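Local atomic coordinates of mandelate racemase/muconate lactonizing enzyme family protein (Roseovarius nubinhibens ISM, PDB entry 3U4F), a protein that binds magnesium in an enolase-superfamily TIM barrel and probably acts as a hydro-lyase or a related enzyme of the mandelate racemase group. Residues A297-C308 and L322-E333. Residues are numbered along the deposited sequence; the frame is centred on the assembly and turned at random.
With GAI (guanidine), chain F.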
loop_
_atom_site.group_PDB
_atom_site.type_symbol
_atom_site.label_atom_id
_atom_site.label_comp_id
_atom_site.label_asym_id
_atom_site.label_seq_id
_atom_site.Cartn_x
_atom_site.Cartn_y
_atom_site.Cartn_z
ATOM N N ALA A 297 16.644 11.188 -8.595
ATOM C CA ALA A 297 17.226 10.638 -9.827
ATOM C C ALA A 297 18.263 11.583 -10.450
ATOM O O ALA A 297 19.344 11.148 -10.903
ATOM C CB ALA A 297 16.108 10.314 -10.846
ATOM N N GLU A 298 17.956 12.877 -10.441
ATOM C CA GLU A 298 18.852 13.889 -10.998
ATOM C C GLU A 298 20.229 13.887 -10.281
ATOM O O GLU A 298 21.283 13.962 -10.929
ATOM C CB GLU A 298 18.195 15.267 -10.878
ATOM C CG GLU A 298 19.023 16.430 -11.457
ATOM C CD GLU A 298 18.391 17.787 -11.160
ATOM O OE1 GLU A 298 17.224 17.860 -10.673
ATOM O OE2 GLU A 298 19.071 18.788 -11.430
ATOM N N ALA A 299 20.189 13.803 -8.953
ATOM C CA ALA A 299 21.398 13.739 -8.101
ATOM C C ALA A 299 22.218 12.475 -8.373
ATOM O O ALA A 299 23.429 12.437 -8.128
ATOM C CB ALA A 299 21.023 13.820 -6.626
ATOM N N ALA A 300 21.559 11.444 -8.875
ATOM C CA ALA A 300 22.216 10.186 -9.227
ATOM C C ALA A 300 22.513 10.079 -10.728
ATOM O O ALA A 300 22.939 9.012 -11.208
ATOM C CB ALA A 300 21.338 8.993 -8.774
ATOM N N ALA A 301 22.251 11.168 -11.458
ATOM C CA ALA A 301 22.392 11.239 -12.919
ATOM C C ALA A 301 21.581 10.176 -13.681
ATOM O O ALA A 301 22.039 9.632 -14.688
ATOM C CB ALA A 301 23.894 11.227 -13.346
ATOM N N LEU A 302 20.354 9.914 -13.209
ATOM C CA LEU A 302 19.456 8.985 -13.876
ATOM C C LEU A 302 18.346 9.764 -14.547
ATOM O O LEU A 302 17.772 10.675 -13.928
ATOM C CB LEU A 302 18.808 8.048 -12.865
ATOM C CG LEU A 302 19.437 6.726 -12.399
ATOM C CD1 LEU A 302 20.904 6.486 -12.769
ATOM C CD2 LEU A 302 19.076 6.375 -10.943
ATOM N N PRO A 303 18.019 9.404 -15.789
ATOM C CA PRO A 303 16.863 10.041 -16.427
ATOM C C PRO A 303 15.523 9.507 -15.937
ATOM O O PRO A 303 15.455 8.406 -15.362
ATOM C CB PRO A 303 17.019 9.698 -17.911
ATOM C CG PRO A 303 17.934 8.531 -17.951
ATOM C CD PRO A 303 18.739 8.489 -16.693
ATOM N N VAL A 304 14.477 10.273 -16.238
ATOM C CA VAL A 304 13.113 10.004 -15.773
ATOM C C VAL A 304 12.202 9.855 -16.989
ATOM O O VAL A 304 12.026 10.791 -17.776
ATOM C CB VAL A 304 12.602 11.120 -14.856
ATOM C CG1 VAL A 304 11.146 10.826 -14.428
ATOM C CG2 VAL A 304 13.531 11.316 -13.638
ATOM N N THR A 305 11.662 8.658 -17.161
ATOM C CA THR A 305 10.774 8.353 -18.284
ATOM C C THR A 305 9.494 7.768 -17.681
ATOM O O THR A 305 9.383 6.564 -17.502
ATOM C CB THR A 305 11.450 7.349 -19.269
ATOM O OG1 THR A 305 12.608 7.978 -19.826
ATOM C CG2 THR A 305 10.526 7.003 -20.420
ATOM N N PRO A 306 8.527 8.634 -17.344
ATOM C CA PRO A 306 7.379 8.160 -16.547
ATOM C C PRO A 306 6.490 7.164 -17.267
ATOM O O PRO A 306 6.483 7.087 -18.486
ATOM C CB PRO A 306 6.598 9.460 -16.264
ATOM C CG PRO A 306 7.649 10.513 -16.266
ATOM C CD PRO A 306 8.508 10.091 -17.472
ATOM N N HIS A 307 5.718 6.413 -16.479
ATOM C CA HIS A 307 4.762 5.479 -16.991
ATOM C C HIS A 307 3.463 6.237 -17.179
ATOM O O HIS A 307 3.025 7.016 -16.325
ATOM C CB HIS A 307 4.572 4.373 -15.941
ATOM C CG HIS A 307 3.361 3.522 -16.147
ATOM N ND1 HIS A 307 2.158 3.782 -15.521
ATOM C CD2 HIS A 307 3.180 2.386 -16.860
ATOM C CE1 HIS A 307 1.285 2.840 -15.850
ATOM N NE2 HIS A 307 1.880 1.983 -16.659
ATOM N N CYS A 308 2.826 6.008 -18.297
ATOM C CA CYS A 308 1.468 6.528 -18.441
ATOM C C CYS A 308 0.844 5.673 -19.461
ATOM O O CYS A 308 1.229 5.749 -20.630
ATOM C CB CYS A 308 1.406 8.038 -18.805
ATOM S SG CYS A 308 2.620 8.726 -19.856
ATOM N N LEU A 322 7.623 16.249 -18.392
ATOM C CA LEU A 322 8.759 16.066 -19.314
ATOM C C LEU A 322 9.221 17.374 -19.960
ATOM O O LEU A 322 10.384 17.475 -20.373
ATOM C CB LEU A 322 8.414 15.042 -20.408
ATOM C CG LEU A 322 8.323 13.571 -19.973
ATOM C CD1 LEU A 322 7.785 12.655 -21.089
ATOM C CD2 LEU A 322 9.711 13.048 -19.471
ATOM N N ARG A 323 8.318 18.349 -20.061
ATOM C CA ARG A 323 8.694 19.686 -20.575
ATOM C C ARG A 323 9.448 20.496 -19.538
ATOM O O ARG A 323 10.017 21.549 -19.859
ATOM C CB ARG A 323 7.469 20.456 -21.095
ATOM C CG ARG A 323 6.877 19.942 -22.397
ATOM C CD ARG A 323 7.821 20.097 -23.655
ATOM N NE ARG A 323 8.411 21.440 -23.738
ATOM C CZ ARG A 323 9.342 21.820 -24.609
ATOM N NH1 ARG A 323 9.809 20.984 -25.527
ATOM N NH2 ARG A 323 9.805 23.069 -24.555
ATOM N N ALA A 324 9.487 20.019 -18.294
ATOM C CA ALA A 324 10.071 20.824 -17.221
ATOM C C ALA A 324 11.312 20.252 -16.589
ATOM O O ALA A 324 12.233 21.004 -16.299
ATOM C CB ALA A 324 9.018 21.168 -16.121
ATOM N N ILE A 325 11.361 18.939 -16.347
ATOM C CA ILE A 325 12.452 18.437 -15.496
ATOM C C ILE A 325 13.778 18.403 -16.270
ATOM O O ILE A 325 13.795 18.095 -17.453
ATOM C CB ILE A 325 12.123 17.058 -14.872
ATOM C CG1 ILE A 325 11.805 16.038 -15.961
ATOM C CG2 ILE A 325 10.940 17.210 -13.897
ATOM C CD1 ILE A 325 11.867 14.594 -15.467
ATOM N N PRO A 326 14.889 18.727 -15.602
ATOM C CA PRO A 326 16.138 18.835 -16.379
ATOM C C PRO A 326 16.663 17.455 -16.802
ATOM O O PRO A 326 17.441 17.345 -17.766
ATOM C CB PRO A 326 17.107 19.507 -15.394
ATOM C CG PRO A 326 16.568 19.205 -14.024
ATOM C CD PRO A 326 15.048 19.171 -14.205
ATOM N N ASN A 327 16.245 16.412 -16.083
ATOM C CA ASN A 327 16.658 15.047 -16.393
ATOM C C ASN A 327 15.531 14.214 -17.041
ATOM O O ASN A 327 15.403 13.006 -16.780
ATOM C CB ASN A 327 17.233 14.339 -15.145
ATOM C CG ASN A 327 16.222 14.250 -13.988
ATOM O OD1 ASN A 327 15.380 15.117 -13.824
ATOM N ND2 ASN A 327 16.322 13.205 -13.184
ATOM N N ALA A 328 14.731 14.845 -17.894
ATOM C CA ALA A 328 13.717 14.117 -18.683
ATOM C C ALA A 328 14.350 13.014 -19.502
ATOM O O ALA A 328 15.420 13.221 -20.102
ATOM C CB ALA A 328 12.958 15.078 -19.598
ATOM N N GLY A 329 13.733 11.826 -19.488
ATOM C CA GLY A 329 14.126 10.747 -20.389
ATOM C C GLY A 329 13.809 11.004 -21.859
ATOM O O GLY A 329 13.514 12.151 -22.264
ATOM N N LYS A 330 13.826 9.941 -22.669
ATOM C CA LYS A 330 13.873 10.119 -24.122
ATOM C C LYS A 330 12.534 10.432 -24.762
ATOM O O LYS A 330 12.474 10.936 -25.875
ATOM C CB LYS A 330 14.466 8.880 -24.801
ATOM C CG LYS A 330 15.927 8.595 -24.435
ATOM C CD LYS A 330 16.355 7.224 -24.980
ATOM C CE LYS A 330 17.863 6.983 -24.770
ATOM N NZ LYS A 330 18.169 5.576 -25.217
ATOM N N TYR A 331 11.454 10.079 -24.073
ATOM C CA TYR A 331 10.145 10.036 -24.704
ATOM C C TYR A 331 9.010 9.793 -23.714
ATOM O O TYR A 331 9.209 9.285 -22.611
ATOM C CB TYR A 331 10.042 9.007 -25.861
ATOM C CG TYR A 331 10.995 7.817 -25.736
ATOM C CD1 TYR A 331 11.742 7.394 -26.821
ATOM C CD2 TYR A 331 11.128 7.128 -24.522
ATOM C CE1 TYR A 331 12.634 6.285 -26.705
ATOM C CE2 TYR A 331 12.028 6.045 -24.382
ATOM C CZ TYR A 331 12.781 5.653 -25.484
ATOM O OH TYR A 331 13.648 4.602 -25.345
ATOM N N LEU A 332 7.842 10.210 -24.178
ATOM C CA LEU A 332 6.545 10.033 -23.541
ATOM C C LEU A 332 5.971 8.664 -23.911
ATOM O O LEU A 332 5.829 8.374 -25.091
ATOM C CB LEU A 332 5.625 11.118 -24.112
ATOM C CG LEU A 332 4.142 11.035 -23.741
ATOM C CD1 LEU A 332 3.991 11.502 -22.293
ATOM C CD2 LEU A 332 3.285 11.892 -24.691
ATOM N N GLU A 333 5.591 7.857 -22.910
ATOM C CA GLU A 333 4.801 6.653 -23.176
ATOM C C GLU A 333 3.421 7.020 -23.720
ATOM O O GLU A 333 2.669 7.735 -23.073
ATOM C CB GLU A 333 4.611 5.815 -21.915
ATOM C CG GLU A 333 3.863 4.528 -22.281
ATOM C CD GLU A 333 3.844 3.500 -21.203
ATOM O OE1 GLU A 333 4.119 3.840 -20.038
ATOM O OE2 GLU A 333 3.550 2.329 -21.557
HETATM C C GAI F . 3.858 -0.034 -19.104
HETATM N N1 GAI F . 2.902 0.355 -19.906
HETATM N N2 GAI F . 3.773 -1.111 -18.245
HETATM N N3 GAI F . 5.007 0.661 -19.038
HETATM O O HOH W 1 14.809 16.780 -11.427
HETATM O O HOH W 2 14.492 7.119 -21.585
HETATM O O HOH W 3 7.106 8.836 -20.527
#
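E333 reaches across to the backbone of C308 and to the bound guanidine at the mouth of the TIM-barrel domain of this enolase-superfamily enzyme. Its CG lies anti to the backbone N (chi1 -176°) and the chain runs on extended, which carries the carboxylate past C308 into the ligand pocket. The two oxygens divide the work. OE1 of E333 accepts the N-H of C308 (3.1 Å) from above the carboxylate plane, and OE2 of E333 takes N1 of guanidine (2.7 Å). The H307 side chain runs alongside, its ring turned 75° from the carboxylate, and its edge meets the ligand. S139 also bonds OE2 of E333, and D280 holds ND1 of H307. With an alanine here in place of E333, guanidine N1 and the C308 N-H would probably each lose this acceptor.

A water takes the N-H of E333 and donates to P306 O and Y331 O, bridging the segments where their backbones do not bond directly. Farther back, V304 and A328 form a single beta bridge. V304 N donates to N327 O (2.9 Å), and G329 N returns a bond to V304 O. I325 CD1 packs on V304 CB (3.6 Å). T305 OG1 lies 3.2 Å from G329 CA.

N327 lies against the last turn of helix 287-299, which ends in a Schellman motif with A301 as C-prime residue. A water donates to both E298 OE1 and N327 OD1. ND2 of N327 also bonds A294 O, and it donates to L302 O at 3.0 Å, nearly in line with that carbonyl.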